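Local coordinates for protein ATPase associated with various cellular activities, AAA_5 (Staphylothermus marinus, PDB 6N0S) that is the AAA-family protein McrB, thought to bind and hydrolyse ATP, seen here as its N-terminal EVE-like domain, which resembles PUA-like RNA-binding proteins, at residues A[143-156]-A[169-181]. Sequence-based numbering, arbitrary orientation.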
ATOM      1  N   TYR A 143       5.536  -5.781  12.756  1.00 39.32           N
ATOM      2  CA  TYR A 143       6.802  -5.705  13.475  1.00 42.14           C
ATOM      3  C   TYR A 143       6.524  -5.696  14.976  1.00 47.50           C
ATOM      4  O   TYR A 143       5.646  -4.971  15.456  1.00 43.17           O
ATOM      5  CB  TYR A 143       7.601  -4.451  13.101  1.00 45.82           C
ATOM      6  CG  TYR A 143       8.150  -4.412  11.658  1.00 40.32           C
ATOM      7  CD1 TYR A 143       8.674  -5.546  11.060  1.00 37.84           C
ATOM      8  CD2 TYR A 143       8.140  -3.224  10.910  1.00 37.67           C
ATOM      9  CE1 TYR A 143       9.163  -5.514   9.757  1.00 40.68           C
ATOM     10  CE2 TYR A 143       8.633  -3.181   9.627  1.00 34.84           C
ATOM     11  CZ  TYR A 143       9.150  -4.322   9.048  1.00 36.38           C
ATOM     12  OH  TYR A 143       9.632  -4.268   7.742  1.00 39.84           O
ATOM     13  N   GLU A 144       7.323  -6.449  15.731  1.00 44.75           N
ATOM     14  CA  GLU A 144       7.130  -6.463  17.175  1.00 55.02           C
ATOM     15  C   GLU A 144       7.644  -5.192  17.824  1.00 48.66           C
ATOM     16  O   GLU A 144       7.125  -4.780  18.864  1.00 47.16           O
ATOM     17  CB  GLU A 144       7.786  -7.705  17.762  1.00 56.09           C
ATOM     18  CG  GLU A 144       7.048  -8.959  17.281  1.00 56.40           C
ATOM     19  CD  GLU A 144       7.165 -10.131  18.236  1.00 58.10           C
ATOM     20  OE1 GLU A 144       8.020 -10.052  19.144  1.00 51.83           O
ATOM     21  OE2 GLU A 144       6.412 -11.123  18.067  1.00 58.07           O
ATOM     22  N   ASN A 145       8.637  -4.547  17.240  1.00 47.28           N
ATOM     23  CA  ASN A 145       8.932  -3.161  17.598  1.00 50.10           C
ATOM     24  C   ASN A 145       8.641  -2.290  16.382  1.00 50.44           C
ATOM     25  O   ASN A 145       9.351  -2.402  15.377  1.00 47.04           O
ATOM     26  CB  ASN A 145      10.388  -2.968  18.041  1.00 54.88           C
ATOM     27  CG  ASN A 145      10.939  -4.151  18.826  1.00 62.34           C
ATOM     28  OD1 ASN A 145      11.767  -4.937  18.332  1.00 59.53           O
ATOM     29  ND2 ASN A 145      10.489  -4.270  20.066  1.00 56.56           N
ATOM     30  N   PRO A 146       7.635  -1.423  16.412  1.00 45.27           N
ATOM     31  CA  PRO A 146       7.427  -0.505  15.284  1.00 45.23           C
ATOM     32  C   PRO A 146       8.694   0.293  14.999  1.00 43.00           C
ATOM     33  O   PRO A 146       9.364   0.802  15.900  1.00 40.37           O
ATOM     34  CB  PRO A 146       6.268   0.387  15.750  1.00 41.37           C
ATOM     35  CG  PRO A 146       5.542  -0.464  16.778  1.00 50.61           C
ATOM     36  CD  PRO A 146       6.621  -1.269  17.460  1.00 46.14           C
ATOM     37  N   VAL A 147       9.041   0.381  13.730  1.00 41.03           N
ATOM     38  CA  VAL A 147      10.212   1.140  13.321  1.00 38.42           C
ATOM     39  C   VAL A 147       9.802   2.597  13.132  1.00 39.24           C
ATOM     40  O   VAL A 147       9.122   2.942  12.165  1.00 40.76           O
ATOM     41  CB  VAL A 147      10.826   0.550  12.050  1.00 34.87           C
ATOM     42  CG1 VAL A 147      12.079   1.282  11.712  1.00 39.39           C
ATOM     43  CG2 VAL A 147      11.137  -0.919  12.239  1.00 39.81           C
ATOM     44  N   LYS A 148      10.230   3.458  14.048  1.00 37.10           N
ATOM     45  CA  LYS A 148       9.924   4.874  13.948  1.00 42.66           C
ATOM     46  C   LYS A 148      10.746   5.476  12.812  1.00 40.83           C
ATOM     47  O   LYS A 148      11.884   5.062  12.556  1.00 38.85           O
ATOM     48  CB  LYS A 148      10.222   5.600  15.271  1.00 41.51           C
ATOM     49  CG  LYS A 148       9.442   5.128  16.532  1.00 52.19           C
ATOM     50  CD  LYS A 148       8.174   5.972  16.787  1.00 62.54           C
ATOM     51  CE  LYS A 148       7.187   5.322  17.794  1.00 75.43           C
ATOM     52  NZ  LYS A 148       7.608   5.435  19.240  1.00 74.28           N
ATOM     53  N   TYR A 149      10.139   6.432  12.108  1.00 43.03           N
ATOM     54  CA  TYR A 149      10.817   7.135  11.024  1.00 42.39           C
ATOM     55  C   TYR A 149      12.161   7.697  11.468  1.00 43.46           C
ATOM     56  O   TYR A 149      13.167   7.592  10.749  1.00 41.52           O
ATOM     57  CB  TYR A 149       9.906   8.256  10.531  1.00 50.31           C
ATOM     58  CG  TYR A 149      10.581   9.249   9.615  1.00 50.12           C
ATOM     59  CD1 TYR A 149      11.163   8.840   8.433  1.00 49.22           C
ATOM     60  CD2 TYR A 149      10.629  10.602   9.943  1.00 56.83           C
ATOM     61  CE1 TYR A 149      11.793   9.750   7.596  1.00 56.81           C
ATOM     62  CE2 TYR A 149      11.251  11.523   9.118  1.00 61.43           C
ATOM     63  CZ  TYR A 149      11.830  11.098   7.940  1.00 56.41           C
ATOM     64  OH  TYR A 149      12.460  12.013   7.104  1.00 62.69           O
ATOM     65  N   ASP A 150      12.200   8.299  12.659  1.00 49.31           N
ATOM     66  CA  ASP A 150      13.441   8.888  13.154  1.00 46.55           C
ATOM     67  C   ASP A 150      14.586   7.877  13.215  1.00 49.25           C
ATOM     68  O   ASP A 150      15.753   8.275  13.149  1.00 55.24           O
ATOM     69  CB  ASP A 150      13.197   9.508  14.527  1.00 53.45           C
ATOM     70  CG  ASP A 150      14.338  10.387  14.969  1.00 67.18           C
ATOM     71  OD1 ASP A 150      14.548  11.456  14.342  1.00 76.91           O
ATOM     72  OD2 ASP A 150      15.035  10.004  15.932  1.00 74.71           O
ATOM     73  N   GLN A 151      14.292   6.579  13.301  1.00 44.58           N
ATOM     74  CA  GLN A 151      15.358   5.588  13.313  1.00 46.00           C
ATOM     75  C   GLN A 151      16.023   5.418  11.957  1.00 47.66           C
ATOM     76  O   GLN A 151      17.134   4.888  11.898  1.00 45.68           O
ATOM     77  CB  GLN A 151      14.823   4.227  13.755  1.00 46.36           C
ATOM     78  CG  GLN A 151      14.474   4.069  15.244  1.00 50.31           C
ATOM     79  CD  GLN A 151      13.774   2.748  15.527  1.00 45.89           C
ATOM     80  OE1 GLN A 151      12.553   2.703  15.641  1.00 41.76           O
ATOM     81  NE2 GLN A 151      14.543   1.661  15.607  1.00 47.84           N
ATOM     82  N   VAL A 152      15.371   5.808  10.862  1.00 47.54           N
ATOM     83  CA  VAL A 152      15.921   5.536   9.541  1.00 41.61           C
ATOM     84  C   VAL A 152      15.867   6.779   8.662  1.00 50.73           C
ATOM     85  O   VAL A 152      16.043   6.687   7.444  1.00 45.05           O
ATOM     86  CB  VAL A 152      15.197   4.366   8.859  1.00 42.35           C
ATOM     87  CG1 VAL A 152      15.383   3.122   9.650  1.00 47.30           C
ATOM     88  CG2 VAL A 152      13.699   4.663   8.675  1.00 42.62           C
ATOM     89  N   ARG A 153      15.684   7.949   9.278  1.00 48.43           N
ATOM     90  CA  ARG A 153      15.425   9.171   8.524  1.00 48.55           C
ATOM     91  C   ARG A 153      16.598   9.556   7.630  1.00 52.64           C
ATOM     92  O   ARG A 153      16.401  10.232   6.622  1.00 46.15           O
ATOM     93  CB  ARG A 153      15.092  10.317   9.489  1.00 50.91           C
ATOM     94  CG  ARG A 153      16.186  10.667  10.489  1.00 52.66           C
ATOM     95  CD  ARG A 153      15.772  11.821  11.415  1.00 58.37           C
ATOM     96  NE  ARG A 153      15.269  12.980  10.672  1.00 69.12           N
ATOM     97  CZ  ARG A 153      14.010  13.424  10.688  1.00 75.20           C
ATOM     98  NH1 ARG A 153      13.077  12.829  11.421  1.00 74.42           N
ATOM     99  NH2 ARG A 153      13.675  14.488   9.966  1.00 79.82           N
ATOM    100  N   ASP A 154      17.813   9.148   7.982  1.00 55.03           N
ATOM    101  CA  ASP A 154      18.990   9.485   7.203  1.00 56.12           C
ATOM    102  C   ASP A 154      19.318   8.413   6.183  1.00 57.51           C
ATOM    103  O   ASP A 154      20.300   8.553   5.453  1.00 56.84           O
ATOM    104  CB  ASP A 154      20.180   9.746   8.140  1.00 58.33           C
ATOM    105  CG  ASP A 154      20.031  11.067   8.915  1.00 65.10           C
ATOM    106  OD1 ASP A 154      19.621  12.072   8.297  1.00 69.74           O
ATOM    107  OD2 ASP A 154      20.294  11.105  10.137  1.00 67.83           O
ATOM    108  N   ILE A 155      18.470   7.398   6.068  1.00 50.98           N
ATOM    109  CA  ILE A 155      18.677   6.267   5.178  1.00 45.91           C
ATOM    110  C   ILE A 155      17.707   6.309   4.007  1.00 55.12           C
ATOM    111  O   ILE A 155      18.116   6.260   2.841  1.00 45.68           O
ATOM    112  CB  ILE A 155      18.537   4.945   5.959  1.00 54.70           C
ATOM    113  CG1 ILE A 155      19.707   4.802   6.921  1.00 54.19           C
ATOM    114  CG2 ILE A 155      18.441   3.760   5.011  1.00 60.65           C
ATOM    115  CD1 ILE A 155      19.423   3.865   8.056  1.00 48.82           C
ATOM    116  N   ILE A 156      16.413   6.387   4.303  1.00 44.81           N
ATOM    117  CA  ILE A 156      15.385   6.564   3.280  1.00 53.12           C
ATOM    118  C   ILE A 156      15.105   8.056   3.123  1.00 53.35           C
ATOM    119  O   ILE A 156      15.500   8.864   3.968  1.00 52.41           O
ATOM    120  CB  ILE A 156      14.102   5.768   3.612  1.00 51.75           C
ATOM    121  CG1 ILE A 156      13.622   5.978   5.064  1.00 57.99           C
ATOM    122  CG2 ILE A 156      14.334   4.265   3.385  1.00 51.15           C
ATOM    123  CD1 ILE A 156      12.745   7.218   5.301  1.00 52.59           C
ATOM    124  N   ILE A 169      11.942   1.343  -2.861  1.00 32.36           N
ATOM    125  CA  ILE A 169      13.138   1.530  -2.040  1.00 30.71           C
ATOM    126  C   ILE A 169      14.233   0.541  -2.458  1.00 29.83           C
ATOM    127  O   ILE A 169      13.996  -0.484  -3.108  1.00 28.69           O
ATOM    128  CB  ILE A 169      12.843   1.410  -0.505  1.00 29.89           C
ATOM    129  CG1 ILE A 169      12.300   0.031  -0.141  1.00 33.09           C
ATOM    130  CG2 ILE A 169      11.871   2.479  -0.082  1.00 35.48           C
ATOM    131  CD1 ILE A 169      12.167  -0.269   1.442  1.00 32.54           C
ATOM    132  N   ARG A 170      15.441   0.854  -2.081  1.00 32.41           N
ATOM    133  CA  ARG A 170      16.554   0.005  -2.498  1.00 38.70           C
ATOM    134  C   ARG A 170      16.619  -1.258  -1.642  1.00 42.08           C
ATOM    135  O   ARG A 170      16.046  -1.298  -0.546  1.00 33.68           O
ATOM    136  CB  ARG A 170      17.853   0.765  -2.358  1.00 38.12           C
ATOM    137  CG  ARG A 170      17.912   2.050  -3.201  1.00 41.86           C
ATOM    138  CD  ARG A 170      19.161   2.873  -2.831  1.00 51.77           C
ATOM    139  NE  ARG A 170      18.977   3.426  -1.487  1.00 57.37           N
ATOM    140  CZ  ARG A 170      19.942   3.933  -0.720  1.00 65.88           C
ATOM    141  NH1 ARG A 170      21.204   3.979  -1.163  1.00 64.70           N
ATOM    142  NH2 ARG A 170      19.628   4.403   0.496  1.00 53.12           N
ATOM    143  N   PRO A 171      17.311  -2.311  -2.111  1.00 39.73           N
ATOM    144  CA  PRO A 171      17.409  -3.522  -1.264  1.00 42.60           C
ATOM    145  C   PRO A 171      17.996  -3.240   0.101  1.00 43.18           C
ATOM    146  O   PRO A 171      17.521  -3.779   1.103  1.00 41.68           O
ATOM    147  CB  PRO A 171      18.294  -4.467  -2.090  1.00 41.27           C
ATOM    148  CG  PRO A 171      17.982  -4.098  -3.538  1.00 43.52           C
ATOM    149  CD  PRO A 171      17.746  -2.576  -3.500  1.00 35.44           C
ATOM    150  N   GLU A 172      18.988  -2.363   0.177  1.00 39.27           N
ATOM    151  CA  GLU A 172      19.600  -2.057   1.455  1.00 45.52           C
ATOM    152  C   GLU A 172      18.668  -1.244   2.354  1.00 47.83           C
ATOM    153  O   GLU A 172      18.816  -1.275   3.583  1.00 43.03           O
ATOM    154  CB  GLU A 172      20.929  -1.332   1.200  1.00 47.78           C
ATOM    155  CG  GLU A 172      20.794  -0.051   0.435  1.00 53.70           C
ATOM    156  CD  GLU A 172      21.176  -0.160  -1.046  1.00 53.79           C
ATOM    157  OE1 GLU A 172      21.738   0.845  -1.535  1.00 52.39           O
ATOM    158  OE2 GLU A 172      20.905  -1.213  -1.710  1.00 47.49           O
ATOM    159  N   ASP A 173      17.710  -0.501   1.781  1.00 41.95           N
ATOM    160  CA  ASP A 173      16.763   0.229   2.620  1.00 37.34           C
ATOM    161  C   ASP A 173      15.773  -0.734   3.258  1.00 37.13           C
ATOM    162  O   ASP A 173      15.411  -0.572   4.424  1.00 37.82           O
ATOM    163  CB  ASP A 173      15.994   1.292   1.821  1.00 40.48           C
ATOM    164  CG  ASP A 173      16.903   2.283   1.118  1.00 46.06           C
ATOM    165  OD1 ASP A 173      17.998   2.546   1.654  1.00 48.16           O
ATOM    166  OD2 ASP A 173      16.511   2.775   0.032  1.00 47.80           O
ATOM    167  N   TYR A 174      15.316  -1.723   2.489  1.00 33.95           N
ATOM    168  CA  TYR A 174      14.526  -2.823   3.031  1.00 37.45           C
ATOM    169  C   TYR A 174      15.237  -3.505   4.198  1.00 41.65           C
ATOM    170  O   TYR A 174      14.671  -3.661   5.280  1.00 36.98           O
ATOM    171  CB  TYR A 174      14.238  -3.838   1.925  1.00 35.75           C
ATOM    172  CG  TYR A 174      13.601  -5.058   2.488  1.00 45.90           C
ATOM    173  CD1 TYR A 174      12.225  -5.085   2.764  1.00 42.00           C
ATOM    174  CD2 TYR A 174      14.365  -6.174   2.810  1.00 43.77           C
ATOM    175  CE1 TYR A 174      11.635  -6.196   3.318  1.00 39.61           C
ATOM    176  CE2 TYR A 174      13.778  -7.293   3.381  1.00 44.18           C
ATOM    177  CZ  TYR A 174      12.418  -7.298   3.632  1.00 42.17           C
ATOM    178  OH  TYR A 174      11.848  -8.421   4.178  1.00 39.51           O
ATOM    179  N   GLU A 175      16.479  -3.935   3.986  1.00 40.61           N
ATOM    180  CA  GLU A 175      17.230  -4.586   5.050  1.00 39.30           C
ATOM    181  C   GLU A 175      17.393  -3.681   6.253  1.00 41.47           C
ATOM    182  O   GLU A 175      17.378  -4.157   7.397  1.00 42.23           O
ATOM    183  CB  GLU A 175      18.602  -5.028   4.529  1.00 43.48           C
ATOM    184  CG  GLU A 175      18.523  -6.148   3.526  1.00 39.57           C
ATOM    185  CD  GLU A 175      19.829  -6.915   3.373  1.00 47.08           C
ATOM    186  OE1 GLU A 175      20.915  -6.330   3.598  1.00 46.60           O
ATOM    187  OE2 GLU A 175      19.765  -8.107   2.991  1.00 47.72           O
ATOM    188  N   ALA A 176      17.520  -2.374   6.032  1.00 37.95           N
ATOM    189  CA  ALA A 176      17.690  -1.470   7.162  1.00 35.94           C
ATOM    190  C   ALA A 176      16.440  -1.426   8.042  1.00 43.49           C
ATOM    191  O   ALA A 176      16.538  -1.387   9.277  1.00 44.10           O
ATOM    192  CB  ALA A 176      18.026  -0.065   6.661  1.00 38.19           C
ATOM    193  N   ILE A 177      15.261  -1.366   7.421  1.00 37.52           N
ATOM    194  CA  ILE A 177      14.003  -1.318   8.160  1.00 42.69           C
ATOM    195  C   ILE A 177      13.673  -2.692   8.725  1.00 37.79           C
ATOM    196  O   ILE A 177      13.333  -2.843   9.904  1.00 41.46           O
ATOM    197  CB  ILE A 177      12.876  -0.806   7.237  1.00 40.03           C
ATOM    198  CG1 ILE A 177      13.060   0.677   6.898  1.00 37.34           C
ATOM    199  CG2 ILE A 177      11.499  -1.024   7.871  1.00 42.97           C
ATOM    200  CD1 ILE A 177      12.156   1.146   5.728  1.00 39.50           C
ATOM    201  N   HIS A 178      13.760  -3.707   7.871  1.00 37.66           N
ATOM    202  CA  HIS A 178      13.541  -5.080   8.286  1.00 41.44           C
ATOM    203  C   HIS A 178      14.384  -5.440   9.498  1.00 46.70           C
ATOM    204  O   HIS A 178      13.912  -6.131  10.402  1.00 43.26           O
ATOM    205  CB  HIS A 178      13.871  -6.014   7.126  1.00 43.28           C
ATOM    206  CG  HIS A 178      13.577  -7.460   7.406  1.00 45.37           C
ATOM    207  ND1 HIS A 178      12.295  -7.957   7.485  1.00 48.97           N
ATOM    208  CD2 HIS A 178      14.401  -8.522   7.573  1.00 47.20           C
ATOM    209  CE1 HIS A 178      12.343  -9.260   7.711  1.00 55.91           C
ATOM    210  NE2 HIS A 178      13.611  -9.628   7.757  1.00 50.99           N
ATOM    211  N   SER A 179      15.632  -4.977   9.535  1.00 42.32           N
ATOM    212  CA  SER A 179      16.555  -5.353  10.598  1.00 47.98           C
ATOM    213  C   SER A 179      16.255  -4.617  11.892  1.00 47.77           C
ATOM    214  O   SER A 179      16.904  -4.877  12.910  1.00 42.67           O
ATOM    215  CB  SER A 179      18.011  -5.091  10.159  1.00 43.62           C
ATOM    216  OG  SER A 179      18.402  -3.742  10.392  1.00 38.34           O
ATOM    217  N   ARG A 180      15.295  -3.702  11.866  1.00 45.06           N
ATOM    218  CA  ARG A 180      14.896  -2.956  13.039  1.00 47.48           C
ATOM    219  C   ARG A 180      13.555  -3.492  13.545  1.00 47.15           C
ATOM    220  O   ARG A 180      12.845  -4.258  12.883  1.00 51.77           O
ATOM    221  CB  ARG A 180      14.848  -1.455  12.725  1.00 42.44           C
ATOM    222  CG  ARG A 180      16.201  -0.779  12.856  1.00 46.17           C
ATOM    223  CD  ARG A 180      16.249   0.575  12.182  1.00 46.84           C
ATOM    224  NE  ARG A 180      17.531   1.255  12.385  1.00 46.15           N
ATOM    225  CZ  ARG A 180      18.544   1.291  11.511  1.00 42.39           C
ATOM    226  NH1 ARG A 180      18.484   0.694  10.319  1.00 40.70           N
ATOM    227  NH2 ARG A 180      19.638   1.957  11.834  1.00 36.57           N
ATOM    228  N   GLY A 181      13.216  -3.097  14.743  1.00 39.55           N
ATOM    229  CA  GLY A 181      12.176  -3.849  15.443  1.00 64.73           C
ATOM    230  C   GLY A 181      11.901  -5.310  15.007  1.00 62.41           C
ATOM    231  O   GLY A 181      10.745  -5.744  14.823  1.00 53.87           O
ATOM    232  OXT GLY A 181      12.810  -6.128  14.796  1.00 57.29           O
TER
HETATM  233  O   HOH W   1      17.632   2.125  15.359  1.00 60.15           O
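Arg180 lays its side chain, extended from CG to NE (chi2 164°, chi3 176°), past Val152 and Gln151, which run in the opposite direction. Val152 CG1 touches Arg180 CD at 3.7 Å and covers the same guanidinium face as Gln151 O, while Ile155 CD1 approaches NH1 obliquely. Arginine suits this spot because its methylenes pack on valine while its guanidinium still hydrogen-bonds: Arg180 NH1 donates to Ala176 O at 3.0 Å, from well above the carbonyl plane, and one water accepts from both Arg180 NE and Gln151 NE2. Shortened to an alanine, this position is likely to lose the methylene contact with Val152, the NH1 donor to Ala176 O and one of the water's two donors. This is the EVE-like fold's C-terminal helix 171-178 packing beside strand 138-148, an outermost strand of the mixed sheet, and the loop after it. Buried Ile177 crosses Tyr143 at about a right angle, Ile177 CG2 lying 4.0 Å from Tyr143 CE2 and close to the hydroxyl. Tyrosine suits the place because its ring packs on Ile177 while its hydroxyl hydrogen-bonds Glu76. At the helix start, Ile156 CG2 lies on Asp173 CB at 3.7 Å. Asp173 OD2 accepts from Arg170 N and Arg170 NE, 3.0 Å each, from the same face of the carboxylate plane, the NE bond being part of a salt bridge. Where the chain ends, Asn145 N makes a weak 3.4 Å hydrogen bond to terminal carboxylate Gly181 O.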